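PDB 6C30: GNAT family acetyltransferase from Mycobacterium smegmatis, which probably transfers an acetyl group from acetyl-coenzyme A to an amino group of its substrate, as a RimJ-type N-acetyltransferase of the GNAT family. Local coordinates for residues E81-E93 against V99-A111. Sequence-based numbering, arbitrary orientation.
Sequences EARHGRMLPFVIE and VGQLTIGNVTHGA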
ATOM      1  N   GLU A  81       3.460 -16.031 -15.358  1.00 14.25           N
ATOM      2  CA  GLU A  81       4.903 -16.235 -15.263  1.00 14.83           C
ATOM      3  C   GLU A  81       5.377 -16.205 -13.815  1.00 15.43           C
ATOM      4  O   GLU A  81       6.276 -16.958 -13.431  1.00 15.88           O
ATOM      5  CB  GLU A  81       5.643 -15.180 -16.080  1.00 14.80           C
ATOM      6  CG  GLU A  81       5.502 -15.354 -17.574  1.00 16.56           C
ATOM      7  CD  GLU A  81       6.001 -16.705 -18.038  1.00 25.82           C
ATOM      8  OE1 GLU A  81       7.215 -16.964 -17.905  1.00 25.07           O
ATOM      9  OE2 GLU A  81       5.180 -17.509 -18.528  1.00 30.49           O
ATOM     10  N   ALA A  82       4.781 -15.335 -13.004  1.00 13.75           N
ATOM     11  CA  ALA A  82       5.152 -15.240 -11.602  1.00 13.63           C
ATOM     12  C   ALA A  82       4.765 -16.508 -10.845  1.00 15.64           C
ATOM     13  O   ALA A  82       5.479 -16.956  -9.945  1.00 16.22           O
ATOM     14  CB  ALA A  82       4.506 -14.015 -10.967  1.00 13.54           C
ATOM     15  N   ARG A  83       3.624 -17.079 -11.219  1.00 14.98           N
ATOM     16  CA  ARG A  83       3.152 -18.317 -10.604  1.00 17.84           C
ATOM     17  C   ARG A  83       4.125 -19.469 -10.876  1.00 17.39           C
ATOM     18  O   ARG A  83       4.232 -20.412 -10.088  1.00 20.31           O
ATOM     19  CB  ARG A  83       1.754 -18.641 -11.136  1.00 21.21           C
ATOM     20  CG  ARG A  83       0.942 -19.602 -10.298  1.00 30.04           C
ATOM     21  CD  ARG A  83      -0.552 -19.475 -10.615  1.00 30.67           C
ATOM     22  NE  ARG A  83      -0.845 -19.370 -12.046  1.00 32.58           N
ATOM     23  CZ  ARG A  83      -1.374 -18.297 -12.640  1.00 32.61           C
ATOM     24  NH1 ARG A  83      -1.674 -17.208 -11.942  1.00 27.04           N
ATOM     25  NH2 ARG A  83      -1.606 -18.315 -13.947  1.00 35.18           N
ATOM     26  N   HIS A  84       4.840 -19.377 -11.991  1.00 17.94           N
ATOM     27  CA  HIS A  84       5.836 -20.382 -12.354  1.00 17.23           C
ATOM     28  C   HIS A  84       7.231 -19.996 -11.875  1.00 19.99           C
ATOM     29  O   HIS A  84       8.211 -20.678 -12.180  1.00 21.87           O
ATOM     30  CB  HIS A  84       5.835 -20.603 -13.867  1.00 21.92           C
ATOM     31  CG  HIS A  84       4.560 -21.197 -14.386  1.00 24.79           C
ATOM     32  ND1 HIS A  84       4.161 -22.482 -14.082  1.00 33.77           N
ATOM     33  CD2 HIS A  84       3.596 -20.684 -15.184  1.00 28.45           C
ATOM     34  CE1 HIS A  84       3.006 -22.733 -14.671  1.00 34.33           C
ATOM     35  NE2 HIS A  84       2.639 -21.657 -15.344  1.00 36.31           N
ATOM     36  N   GLY A  85       7.322 -18.893 -11.140  1.00 16.89           N
ATOM     37  CA  GLY A  85       8.578 -18.472 -10.549  1.00 18.87           C
ATOM     38  C   GLY A  85       9.573 -17.868 -11.517  1.00 15.58           C
ATOM     39  O   GLY A  85      10.760 -17.770 -11.199  1.00 18.10           O
ATOM     40  N   ARG A  86       9.099 -17.439 -12.684  1.00 15.68           N
ATOM     41  CA  ARG A  86       9.979 -16.887 -13.703  1.00 15.44           C
ATOM     42  C   ARG A  86      10.032 -15.361 -13.733  1.00 13.72           C
ATOM     43  O   ARG A  86      10.941 -14.791 -14.333  1.00 14.21           O
ATOM     44  CB  ARG A  86       9.567 -17.402 -15.079  1.00 16.76           C
ATOM     45  CG  ARG A  86       9.764 -18.903 -15.204  1.00 18.85           C
ATOM     46  CD  ARG A  86       9.669 -19.369 -16.653  1.00 28.49           C
ATOM     47  NE  ARG A  86       8.300 -19.363 -17.159  1.00 31.29           N
ATOM     48  CZ  ARG A  86       7.526 -20.442 -17.233  1.00 32.08           C
ATOM     49  NH1 ARG A  86       7.984 -21.619 -16.833  1.00 34.25           N
ATOM     50  NH2 ARG A  86       6.295 -20.342 -17.711  1.00 32.15           N
ATOM     51  N   MET A  87       9.046 -14.717 -13.108  1.00 13.48           N
ATOM     52  CA  MET A  87       8.976 -13.259 -13.053  1.00 14.49           C
ATOM     53  C   MET A  87       8.429 -12.812 -11.717  1.00 13.02           C
ATOM     54  O   MET A  87       7.737 -13.572 -11.036  1.00 14.69           O
ATOM     55  CB  MET A  87       8.083 -12.704 -14.163  1.00 12.83           C
ATOM     56  CG  MET A  87       8.540 -13.013 -15.581  1.00 14.94           C
ATOM     57  SD  MET A  87       7.518 -12.221 -16.854  1.00 16.92           S
ATOM     58  CE  MET A  87       8.168 -10.560 -16.801  1.00 17.20           C
ATOM     59  N   LEU A  88       8.739 -11.570 -11.344  1.00 12.06           N
ATOM     60  CA  LEU A  88       8.044 -10.893 -10.243  1.00 12.06           C
ATOM     61  C   LEU A  88       7.637  -9.514 -10.756  1.00 13.57           C
ATOM     62  O   LEU A  88       8.449  -8.583 -10.813  1.00 12.99           O
ATOM     63  CB  LEU A  88       8.906 -10.761  -8.978  1.00 12.92           C
ATOM     64  CG  LEU A  88       9.260 -12.057  -8.230  1.00 13.79           C
ATOM     65  CD1 LEU A  88      10.469 -12.773  -8.826  1.00 14.50           C
ATOM     66  CD2 LEU A  88       9.500 -11.754  -6.755  1.00 15.66           C
ATOM     67  N   PRO A  89       6.371  -9.383 -11.156  1.00 11.76           N
ATOM     68  CA  PRO A  89       5.887  -8.135 -11.755  1.00 11.99           C
ATOM     69  C   PRO A  89       5.270  -7.187 -10.724  1.00 11.41           C
ATOM     70  O   PRO A  89       4.131  -7.378 -10.296  1.00 12.05           O
ATOM     71  CB  PRO A  89       4.844  -8.621 -12.765  1.00 11.82           C
ATOM     72  CG  PRO A  89       4.289  -9.885 -12.132  1.00 13.58           C
ATOM     73  CD  PRO A  89       5.458 -10.519 -11.400  1.00 12.98           C
ATOM     74  N   PHE A  90       6.028  -6.171 -10.326  1.00 11.48           N
ATOM     75  CA  PHE A  90       5.545  -5.190  -9.364  1.00 10.89           C
ATOM     76  C   PHE A  90       5.107  -3.882 -10.001  1.00 11.76           C
ATOM     77  O   PHE A  90       5.553  -3.495 -11.092  1.00 11.84           O
ATOM     78  CB  PHE A  90       6.629  -4.851  -8.332  1.00 11.84           C
ATOM     79  CG  PHE A  90       7.054  -5.997  -7.462  1.00 12.11           C
ATOM     80  CD1 PHE A  90       6.294  -6.357  -6.356  1.00 13.20           C
ATOM     81  CD2 PHE A  90       8.249  -6.672  -7.706  1.00 12.86           C
ATOM     82  CE1 PHE A  90       6.702  -7.396  -5.525  1.00 12.93           C
ATOM     83  CE2 PHE A  90       8.661  -7.719  -6.883  1.00 12.62           C
ATOM     84  CZ  PHE A  90       7.882  -8.080  -5.794  1.00 13.36           C
ATOM     85  N   VAL A  91       4.248  -3.191  -9.264  1.00 12.12           N
ATOM     86  CA  VAL A  91       3.886  -1.802  -9.516  1.00 10.70           C
ATOM     87  C   VAL A  91       4.653  -0.940  -8.526  1.00 11.34           C
ATOM     88  O   VAL A  91       4.803  -1.310  -7.349  1.00 11.53           O
ATOM     89  CB  VAL A  91       2.369  -1.585  -9.364  1.00 10.12           C
ATOM     90  CG1 VAL A  91       2.013  -0.100  -9.269  1.00 12.52           C
ATOM     91  CG2 VAL A  91       1.635  -2.264 -10.521  1.00 11.88           C
ATOM     92  N   ILE A  92       5.159   0.192  -9.013  1.00 11.23           N
ATOM     93  CA  ILE A  92       5.744   1.207  -8.141  1.00 11.51           C
ATOM     94  C   ILE A  92       4.638   2.145  -7.697  1.00 12.32           C
ATOM     95  O   ILE A  92       3.949   2.742  -8.531  1.00 12.71           O
ATOM     96  CB  ILE A  92       6.849   2.019  -8.850  1.00 11.69           C
ATOM     97  CG1 ILE A  92       7.905   1.102  -9.469  1.00 11.92           C
ATOM     98  CG2 ILE A  92       7.469   3.035  -7.869  1.00 13.01           C
ATOM     99  CD1 ILE A  92       8.842   1.828 -10.431  1.00 13.84           C
ATOM    100  N   GLU A  93       4.454   2.247  -6.381  1.00 12.42           N
ATOM    101  CA  GLU A  93       3.491   3.189  -5.807  1.00 11.90           C
ATOM    102  C   GLU A  93       4.193   4.407  -5.226  1.00 12.87           C
ATOM    103  O   GLU A  93       5.225   4.278  -4.566  1.00 14.01           O
ATOM    104  CB  GLU A  93       2.662   2.538  -4.694  1.00 14.03           C
ATOM    105  CG  GLU A  93       1.685   1.483  -5.199  1.00 14.83           C
ATOM    106  CD  GLU A  93       0.726   1.010  -4.125  1.00 17.99           C
ATOM    107  OE1 GLU A  93       0.962   1.293  -2.924  1.00 19.64           O
ATOM    108  OE2 GLU A  93      -0.268   0.352  -4.481  1.00 16.32           O
ATOM    109  N   VAL A  99       2.545   4.596 -10.238  1.00 11.54           N
ATOM    110  CA  VAL A  99       3.347   5.573 -10.984  1.00 12.80           C
ATOM    111  C   VAL A  99       4.381   4.900 -11.879  1.00 12.26           C
ATOM    112  O   VAL A  99       5.220   5.577 -12.473  1.00 13.30           O
ATOM    113  CB  VAL A  99       4.078   6.587 -10.050  1.00 13.09           C
ATOM    114  CG1 VAL A  99       3.067   7.468  -9.287  1.00 14.85           C
ATOM    115  CG2 VAL A  99       5.046   5.880  -9.116  1.00 14.28           C
ATOM    116  N   GLY A 100       4.319   3.575 -11.995  1.00 11.76           N
ATOM    117  CA  GLY A 100       5.215   2.866 -12.893  1.00 11.67           C
ATOM    118  C   GLY A 100       5.287   1.409 -12.511  1.00 10.23           C
ATOM    119  O   GLY A 100       4.478   0.929 -11.705  1.00 11.27           O
ATOM    120  N   GLN A 101       6.272   0.712 -13.071  1.00 11.06           N
ATOM    121  CA  GLN A 101       6.459  -0.712 -12.816  1.00 10.95           C
ATOM    122  C   GLN A 101       7.904  -1.032 -12.532  1.00 11.44           C
ATOM    123  O   GLN A 101       8.812  -0.341 -13.007  1.00 12.05           O
ATOM    124  CB  GLN A 101       5.984  -1.549 -14.006  1.00 11.76           C
ATOM    125  CG  GLN A 101       4.472  -1.657 -14.124  1.00 12.30           C
ATOM    126  CD  GLN A 101       4.054  -2.287 -15.433  1.00 11.74           C
ATOM    127  OE1 GLN A 101       3.800  -1.594 -16.421  1.00 14.07           O
ATOM    128  NE2 GLN A 101       4.032  -3.625 -15.466  1.00 13.42           N
ATOM    129  N   LEU A 102       8.092  -2.095 -11.756  1.00 10.96           N
ATOM    130  CA  LEU A 102       9.388  -2.670 -11.437  1.00 11.61           C
ATOM    131  C   LEU A 102       9.226  -4.169 -11.680  1.00 11.33           C
ATOM    132  O   LEU A 102       8.482  -4.837 -10.961  1.00 11.73           O
ATOM    133  CB  LEU A 102       9.777  -2.360  -9.983  1.00 12.34           C
ATOM    134  CG  LEU A 102      11.165  -2.700  -9.424  1.00 14.23           C
ATOM    135  CD1 LEU A 102      11.379  -4.212  -9.304  1.00 13.16           C
ATOM    136  CD2 LEU A 102      12.261  -2.039 -10.249  1.00 16.16           C
ATOM    137  N   THR A 103       9.896  -4.681 -12.704  1.00 12.27           N
ATOM    138  CA  THR A 103       9.707  -6.065 -13.109  1.00 11.19           C
ATOM    139  C   THR A 103      11.002  -6.861 -12.993  1.00 12.29           C
ATOM    140  O   THR A 103      12.039  -6.452 -13.524  1.00 12.71           O
ATOM    141  CB  THR A 103       9.197  -6.142 -14.555  1.00 13.65           C
ATOM    142  OG1 THR A 103       8.023  -5.334 -14.684  1.00 13.42           O
ATOM    143  CG2 THR A 103       8.857  -7.581 -14.946  1.00 13.86           C
ATOM    144  N   ILE A 104      10.935  -7.988 -12.288  1.00 12.33           N
ATOM    145  CA  ILE A 104      12.022  -8.965 -12.271  1.00 12.81           C
ATOM    146  C   ILE A 104      11.676 -10.073 -13.262  1.00 12.85           C
ATOM    147  O   ILE A 104      10.562 -10.594 -13.225  1.00 14.18           O
ATOM    148  CB  ILE A 104      12.218  -9.585 -10.878  1.00 13.07           C
ATOM    149  CG1 ILE A 104      12.197  -8.523  -9.779  1.00 19.52           C
ATOM    150  CG2 ILE A 104      13.485 -10.413 -10.831  1.00 13.79           C
ATOM    151  CD1 ILE A 104      13.271  -7.537  -9.909  1.00 18.91           C
ATOM    152  N   GLY A 105      12.600 -10.413 -14.156  1.00 12.34           N
ATOM    153  CA  GLY A 105      12.318 -11.433 -15.153  1.00 13.66           C
ATOM    154  C   GLY A 105      13.445 -12.407 -15.413  1.00 15.23           C
ATOM    155  O   GLY A 105      14.570 -12.228 -14.923  1.00 14.26           O
ATOM    156  N   ASN A 106      13.132 -13.451 -16.186  1.00 13.97           N
ATOM    157  CA  ASN A 106      14.102 -14.505 -16.505  1.00 14.16           C
ATOM    158  C   ASN A 106      14.746 -15.060 -15.230  1.00 15.39           C
ATOM    159  O   ASN A 106      15.959 -15.290 -15.170  1.00 16.39           O
ATOM    160  CB  ASN A 106      15.170 -13.979 -17.481  1.00 15.73           C
ATOM    161  CG  ASN A 106      16.069 -15.078 -18.016  1.00 20.82           C
ATOM    162  OD1 ASN A 106      15.621 -16.200 -18.237  1.00 25.22           O
ATOM    163  ND2 ASN A 106      17.345 -14.764 -18.200  1.00 21.49           N
ATOM    164  N   VAL A 107      13.924 -15.270 -14.209  1.00 13.88           N
ATOM    165  CA  VAL A 107      14.415 -15.746 -12.922  1.00 13.95           C
ATOM    166  C   VAL A 107      14.877 -17.193 -13.021  1.00 15.73           C
ATOM    167  O   VAL A 107      14.155 -18.054 -13.524  1.00 17.90           O
ATOM    168  CB  VAL A 107      13.334 -15.632 -11.827  1.00 13.73           C
ATOM    169  CG1 VAL A 107      13.833 -16.192 -10.506  1.00 16.66           C
ATOM    170  CG2 VAL A 107      12.908 -14.176 -11.649  1.00 14.23           C
ATOM    171  N   THR A 108      16.096 -17.447 -12.554  1.00 16.27           N
ATOM    172  CA  THR A 108      16.612 -18.809 -12.465  1.00 16.68           C
ATOM    173  C   THR A 108      17.106 -19.067 -11.052  1.00 19.13           C
ATOM    174  O   THR A 108      17.393 -18.132 -10.299  1.00 21.69           O
ATOM    175  CB  THR A 108      17.758 -19.050 -13.460  1.00 20.60           C
ATOM    176  OG1 THR A 108      18.797 -18.087 -13.225  1.00 22.08           O
ATOM    177  CG2 THR A 108      17.257 -18.930 -14.885  1.00 20.81           C
ATOM    178  N   HIS A 109      17.197 -20.335 -10.679  1.00 18.49           N
ATOM    179  CA  HIS A 109      17.782 -20.671  -9.397  1.00 19.36           C
ATOM    180  C   HIS A 109      18.972 -21.594  -9.653  1.00 19.03           C
ATOM    181  O   HIS A 109      19.855 -21.228 -10.426  1.00 18.17           O
ATOM    182  CB  HIS A 109      16.723 -21.257  -8.464  1.00 22.00           C
ATOM    183  CG  HIS A 109      15.667 -20.259  -8.091  1.00 18.64           C
ATOM    184  ND1 HIS A 109      15.840 -19.341  -7.079  1.00 19.64           N
ATOM    185  CD2 HIS A 109      14.453 -20.003  -8.632  1.00 18.77           C
ATOM    186  CE1 HIS A 109      14.765 -18.571  -6.998  1.00 17.15           C
ATOM    187  NE2 HIS A 109      13.911 -18.950  -7.931  1.00 17.58           N
ATOM    188  N   GLY A 110      19.019 -22.766  -9.029  1.00 22.50           N
ATOM    189  CA  GLY A 110      20.137 -23.670  -9.257  1.00 22.81           C
ATOM    190  C   GLY A 110      21.499 -23.057  -8.970  1.00 18.98           C
ATOM    191  O   GLY A 110      21.711 -22.471  -7.906  1.00 22.18           O
ATOM    192  N   ALA A 111      22.428 -23.204  -9.918  1.00 19.98           N
ATOM    193  CA  ALA A 111      23.787 -22.675  -9.772  1.00 17.50           C
ATOM    194  C   ALA A 111      23.945 -21.296 -10.406  1.00 20.29           C
ATOM    195  O   ALA A 111      25.062 -20.771 -10.489  1.00 19.18           O
ATOM    196  CB  ALA A 111      24.799 -23.644 -10.382  1.00 19.98           C
TER
HETATM  197  O   HOH W   1      11.442 -17.949  -8.560  1.00 19.60           O
HETATM  198  O   HOH W   2      12.757 -20.128 -11.916  1.00 30.22           O
HETATM  199  O   HOH W   3       5.499  -5.162 -13.420  1.00 12.10           O
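The antiparallel hairpin of strands 88-94 and 97-105, part of the central sheet of the GNAT fold, pairs Leu88 with Ile104 and Phe90 with Leu102 as hydrogen-bonded pairs. Leu88 N donates to Ile104 O at 2.8 Å, and Ile104 N returns a nearly straight bond to Leu88 O (176°). At the far end a classic bulge sets two residues, Val99 and Gly100, opposite Ile92 alone: Val99 N bonds Ile92 O at 2.9 Å, while Ile92 N reaches Gly100 O.

Leu88, Phe90, Ile92, Leu102 and Ile104 form an apolar face packed by helix 130-143; Leu102 O meets the Phe90 ring edge, near its plane. With CG1 of Ile92 anti to the carbonyl carbon (chi1 -53°), its CD1 lies 3.4 Å from Gln101 O. Thr103, on the face of Pro89, Val91 and Gln101, is met at its CG2 by Met87 CE, 3.6 Å away. There one water links Phe90 O, Gln101 NE2 and Thr103 OG1; with Trp120 NE1 on Gln101 OE1, it would fix the amide's turn.

Past strand 97-105, Val107 N donates to Arg86 O, in the loop before strand 88-94. Leu88, Phe90, Leu102 and Ile104 thus pair their N and O atoms mutually, while alternate residues bond outer strands, setting the hairpin within the sheet.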